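Local coordinates for protein carbohydrate deacetylase Agd3 (Neosartorya fumigata, PDB 6NWZ) that probably removes acetyl groups from the exopolysaccharide galactosaminogalactan as a zinc-binding carbohydrate deacetylase needed for Aspergillus biofilm formation, at residues V300-N305 / R372-P377; F383-H388 / V417-A422. All coordinates share one frame; numbering follows the deposited sequence.

How the contacts relate
Along the chain the two contacts follow one another. Contact 1 closes a long excursion, about a third of it helical and the rest irregular, that leaves strand 300-304 and returns through helix 369-375. A few residues later strand 384-387 begins, and contact 2 closes a shorter loop through helix 400-417. Neither nests in the other nor crosses it. Their centres are about 6 Å apart because strands 300-304 and 384-387 are parallel neighbours in one sheet. Val302 N lies 2.8 Å from Gly384 O, a probable hydrogen bond between them. Contact 1 ties this sheet to helix 369-375, and contact 2 ties it to the loop before strand 424-426.

Contact 1. Residues V300-N305 / R372-P377; sequences VEVGHN and RWWTTP
Trp374, which packs on His304 and Val302, sits near a helix end where the backbone O of Arg372 is gripped twice. Thr376 OG1 donates to Arg372 O at 2.7 Å. The bond lies in the carbonyl plane, with a C=O...donor angle of 154°. Thr376 N adds a weak bond to the same oxygen. Thr376 N also bonds to Trp373 O at 3.2 Å. The last turn of the helix is thus tied off just beyond Trp374.

The contact itself holds no hydrogen bond. His304 comes edge-on to Trp374 in a T-shaped stack. The centroids of the His304 ring and the Trp374 five-membered ring are 5.4 Å apart, and the planes stand at 82°. The leading atom is His304 CE1, which lies 4.2 Å above the Trp374 plane, over its centre. The opposite face of the indole takes Trp373 CZ3, offset toward the rim. Trp374 is therefore layered between its helix neighbour and the strand.

Helix 369-375 lies in the connection between the adjacent parallel strands 300-304 and 384-387. Parallel strands joined through helices are consistent with the distorted beta/alpha barrel of polysaccharide deacetylases. Of residues 372-377, Trp374 is the one that reaches the strand segment.

Val302 divides its branches. CG1 is anti to the backbone N (chi1 177°) and lies against one face of the His304 ring. CG2 reaches Trp374 CH2 at 3.7 Å, meeting the six-membered part of the indole obliquely. Met257 of strand 252-257 also touches Val302, His304 and Trp374. The polar end of His304 is used elsewhere: NE2 is hydrogen-bonded to His385 ND1, with the two imidazoles nearly parallel. That bond restrains the rotation of the ring whose edge Trp374 receives.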
# COMPACT_ATOMS: atom_id res chain seq x y z
N VAL A 300 7.58 8.73 12.30
CA VAL A 300 6.76 7.82 13.09
C VAL A 300 5.58 8.59 13.67
O VAL A 300 5.76 9.63 14.32
CB VAL A 300 7.58 7.16 14.21
CG1 VAL A 300 6.73 6.18 14.98
CG2 VAL A 300 8.82 6.49 13.63
N GLU A 301 4.37 8.08 13.44
CA GLU A 301 3.14 8.70 13.90
C GLU A 301 2.62 7.98 15.14
O GLU A 301 2.57 6.75 15.18
CB GLU A 301 2.07 8.68 12.81
CG GLU A 301 0.92 9.65 13.03
CD GLU A 301 -0.03 9.71 11.85
OE1 GLU A 301 -0.23 8.66 11.20
OE2 GLU A 301 -0.56 10.81 11.56
N VAL A 302 2.20 8.77 16.13
CA VAL A 302 1.90 8.26 17.47
C VAL A 302 0.45 8.57 17.81
O VAL A 302 -0.03 9.69 17.57
CB VAL A 302 2.85 8.87 18.51
CG1 VAL A 302 2.48 8.39 19.90
CG2 VAL A 302 4.29 8.50 18.19
N GLY A 303 -0.25 7.59 18.37
CA GLY A 303 -1.59 7.77 18.86
C GLY A 303 -1.60 7.79 20.38
O GLY A 303 -1.18 6.82 21.02
N HIS A 304 -2.07 8.89 20.95
CA HIS A 304 -1.95 9.16 22.38
C HIS A 304 -3.24 8.84 23.12
O HIS A 304 -4.34 8.99 22.60
CB HIS A 304 -1.59 10.63 22.62
CG HIS A 304 -0.32 11.07 21.98
ND1 HIS A 304 0.92 10.75 22.49
CD2 HIS A 304 -0.08 11.81 20.87
CE1 HIS A 304 1.86 11.27 21.72
NE2 HIS A 304 1.28 11.92 20.73
N ASN A 305 -3.08 8.41 24.38
CA ASN A 305 -4.19 8.28 25.32
C ASN A 305 -3.89 9.21 26.49
O ASN A 305 -3.07 8.89 27.35
CB ASN A 305 -4.35 6.84 25.79
CG ASN A 305 -4.65 5.90 24.65
OD1 ASN A 305 -3.75 5.30 24.07
ND2 ASN A 305 -5.93 5.77 24.32
N ARG A 372 6.76 15.42 29.59
CA ARG A 372 7.72 16.50 29.40
C ARG A 372 8.63 16.24 28.21
O ARG A 372 9.07 17.18 27.54
CB ARG A 372 8.55 16.71 30.66
CG ARG A 372 7.74 17.05 31.89
CD ARG A 372 8.61 17.61 33.00
NE ARG A 372 9.78 16.78 33.26
CZ ARG A 372 9.77 15.71 34.04
NH1 ARG A 372 8.64 15.32 34.63
NH2 ARG A 372 10.89 15.01 34.23
N TRP A 373 8.93 14.97 27.93
CA TRP A 373 9.70 14.65 26.73
C TRP A 373 8.88 14.91 25.47
O TRP A 373 9.35 15.56 24.53
CB TRP A 373 10.18 13.20 26.77
CG TRP A 373 11.15 12.89 25.67
CD1 TRP A 373 12.51 13.00 25.71
CD2 TRP A 373 10.83 12.42 24.35
NE1 TRP A 373 13.05 12.63 24.51
CE2 TRP A 373 12.04 12.26 23.66
CE3 TRP A 373 9.63 12.10 23.70
CZ2 TRP A 373 12.10 11.81 22.34
CZ3 TRP A 373 9.69 11.66 22.39
CH2 TRP A 373 10.91 11.51 21.73
N TRP A 374 7.64 14.41 25.43
CA TRP A 374 6.81 14.58 24.24
C TRP A 374 6.48 16.05 23.99
O TRP A 374 6.39 16.47 22.83
CB TRP A 374 5.51 13.77 24.37
CG TRP A 374 5.65 12.37 23.89
CD1 TRP A 374 5.46 11.23 24.62
CD2 TRP A 374 6.02 11.95 22.57
NE1 TRP A 374 5.68 10.13 23.83
CE2 TRP A 374 6.02 10.54 22.57
CE3 TRP A 374 6.34 12.63 21.39
CZ2 TRP A 374 6.34 9.80 21.44
CZ3 TRP A 374 6.65 11.89 20.27
CH2 TRP A 374 6.65 10.49 20.30
N THR A 375 6.30 16.83 25.05
CA THR A 375 5.95 18.24 24.89
C THR A 375 7.14 19.11 24.50
O THR A 375 6.94 20.25 24.09
CB THR A 375 5.32 18.78 26.18
OG1 THR A 375 6.21 18.57 27.28
CG2 THR A 375 4.01 18.07 26.45
N THR A 376 8.37 18.60 24.60
CA THR A 376 9.54 19.33 24.13
C THR A 376 9.45 19.50 22.62
O THR A 376 9.32 18.49 21.90
CB THR A 376 10.82 18.60 24.51
OG1 THR A 376 10.86 18.39 25.92
CG2 THR A 376 12.04 19.41 24.09
N PRO A 377 9.50 20.72 22.10
CA PRO A 377 9.21 20.92 20.67
C PRO A 377 10.10 20.10 19.75
O PRO A 377 9.60 19.54 18.76
CB PRO A 377 9.42 22.42 20.48
CG PRO A 377 9.15 23.00 21.82
CD PRO A 377 9.68 22.00 22.81

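Contact 2. Residues F383-H388 / V417-A422; sequences FGHISH and VGLDQA. With ZN (zinc ion), chain L.
The ring of His385 meets two small apolar groups of the 417-422 loop. Ala422 CB touches its CD2 at 3.4 Å. Leu419 CD2 lies 4.0 Å from His385 CE1, so the two methyls reach different parts of the imidazole. Both come in obliquely. The side chains of His385 and Leu419 cross at about a right angle.

His385 is directed at the loop by its first torsion, with CG beside the backbone N (chi1 -53°). With ND1 already bonded to His304, the NE2 bond to Arg380 O leaves both ring nitrogens held.

Strand 384-387 runs straight into the metal site. Just past its end, His388 NE2 binds zinc at 2.2 Å. Asp256 and His392 bind the same ion, which gives the Asp-His-His set familiar from polysaccharide deacetylases. Further out, His388 ND1 makes a weak hydrogen bond to Ile431 O.

In the loop, Gly418, just after helix 400-417, has positive phi (97°). A short 3-10 turn follows. Gln421 N bonds to Gly418 O, and Ala422 N bonds to Leu419 O at 3.0 Å. The turn presents Leu419 and Ala422 together, and Arg380 NH1 also binds Gly418 O.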
# COMPACT_ATOMS: atom_id res chain seq x y z
N PHE A 383 7.82 13.74 15.23
CA PHE A 383 6.88 12.64 15.10
C PHE A 383 5.52 13.14 14.64
O PHE A 383 5.22 14.34 14.72
CB PHE A 383 6.73 11.89 16.44
CG PHE A 383 7.98 11.19 16.91
CD1 PHE A 383 9.04 11.92 17.44
CD2 PHE A 383 8.10 9.82 16.83
CE1 PHE A 383 10.18 11.29 17.87
CE2 PHE A 383 9.24 9.18 17.26
CZ PHE A 383 10.28 9.91 17.78
N GLY A 384 4.70 12.21 14.15
CA GLY A 384 3.30 12.50 13.91
C GLY A 384 2.45 12.25 15.15
O GLY A 384 2.81 11.47 16.03
N HIS A 385 1.30 12.92 15.21
CA HIS A 385 0.46 12.85 16.39
C HIS A 385 -1.01 12.76 16.00
O HIS A 385 -1.46 13.47 15.09
CB HIS A 385 0.70 14.06 17.30
CG HIS A 385 2.14 14.25 17.65
ND1 HIS A 385 2.73 13.65 18.74
CD2 HIS A 385 3.12 14.95 17.03
CE1 HIS A 385 4.01 13.98 18.79
NE2 HIS A 385 4.27 14.77 17.76
N ILE A 386 -1.74 11.88 16.68
CA ILE A 386 -3.17 11.70 16.44
C ILE A 386 -3.79 11.16 17.72
O ILE A 386 -3.10 10.58 18.57
CB ILE A 386 -3.42 10.75 15.24
CG1 ILE A 386 -4.88 10.82 14.79
CG2 ILE A 386 -2.98 9.34 15.58
CD1 ILE A 386 -5.24 9.78 13.76
N SER A 387 -5.09 11.37 17.88
CA SER A 387 -5.79 10.95 19.09
C SER A 387 -6.14 9.46 19.03
O SER A 387 -6.55 8.94 17.99
CB SER A 387 -7.08 11.75 19.28
OG SER A 387 -7.82 11.26 20.38
N HIS A 388 -5.99 8.79 20.18
CA HIS A 388 -6.35 7.39 20.35
C HIS A 388 -7.39 7.23 21.45
O HIS A 388 -7.45 6.20 22.13
CB HIS A 388 -5.10 6.56 20.64
CG HIS A 388 -5.29 5.08 20.44
ND1 HIS A 388 -5.90 4.55 19.33
CD2 HIS A 388 -4.93 4.03 21.22
CE1 HIS A 388 -5.91 3.23 19.43
NE2 HIS A 388 -5.33 2.89 20.57
N VAL A 417 -1.64 20.33 26.48
CA VAL A 417 -0.27 19.84 26.53
C VAL A 417 0.55 20.33 25.34
O VAL A 417 1.79 20.32 25.41
CB VAL A 417 -0.35 18.31 26.66
CG1 VAL A 417 0.55 17.60 25.68
CG2 VAL A 417 -0.04 17.91 28.10
N GLY A 418 -0.10 20.81 24.28
CA GLY A 418 0.57 21.43 23.16
C GLY A 418 0.82 20.52 21.97
O GLY A 418 1.38 20.99 20.96
N LEU A 419 0.44 19.25 22.05
CA LEU A 419 0.72 18.33 20.96
C LEU A 419 -0.01 18.71 19.68
O LEU A 419 0.49 18.44 18.58
CB LEU A 419 0.37 16.90 21.38
CG LEU A 419 1.32 16.29 22.41
CD1 LEU A 419 0.83 14.93 22.88
CD2 LEU A 419 2.72 16.20 21.83
N ASP A 420 -1.18 19.35 19.79
CA ASP A 420 -1.90 19.70 18.58
C ASP A 420 -1.22 20.80 17.78
O ASP A 420 -1.71 21.15 16.70
CB ASP A 420 -3.34 20.12 18.91
CG ASP A 420 -3.42 21.36 19.77
OD1 ASP A 420 -2.36 21.90 20.19
OD2 ASP A 420 -4.55 21.81 20.04
N GLN A 421 -0.12 21.35 18.28
CA GLN A 421 0.66 22.35 17.57
C GLN A 421 1.80 21.74 16.77
O GLN A 421 2.58 22.48 16.16
CB GLN A 421 1.23 23.37 18.56
CG GLN A 421 0.17 24.22 19.25
CD GLN A 421 -0.63 25.06 18.27
OE1 GLN A 421 -1.79 24.76 17.99
NE2 GLN A 421 -0.02 26.12 17.75
N ALA A 422 1.91 20.41 16.75
CA ALA A 422 3.04 19.77 16.10
C ALA A 422 3.00 19.99 14.60
O ALA A 422 1.95 20.27 14.00
CB ALA A 422 3.05 18.27 16.40
ZN ZN L . -5.04 0.91 21.55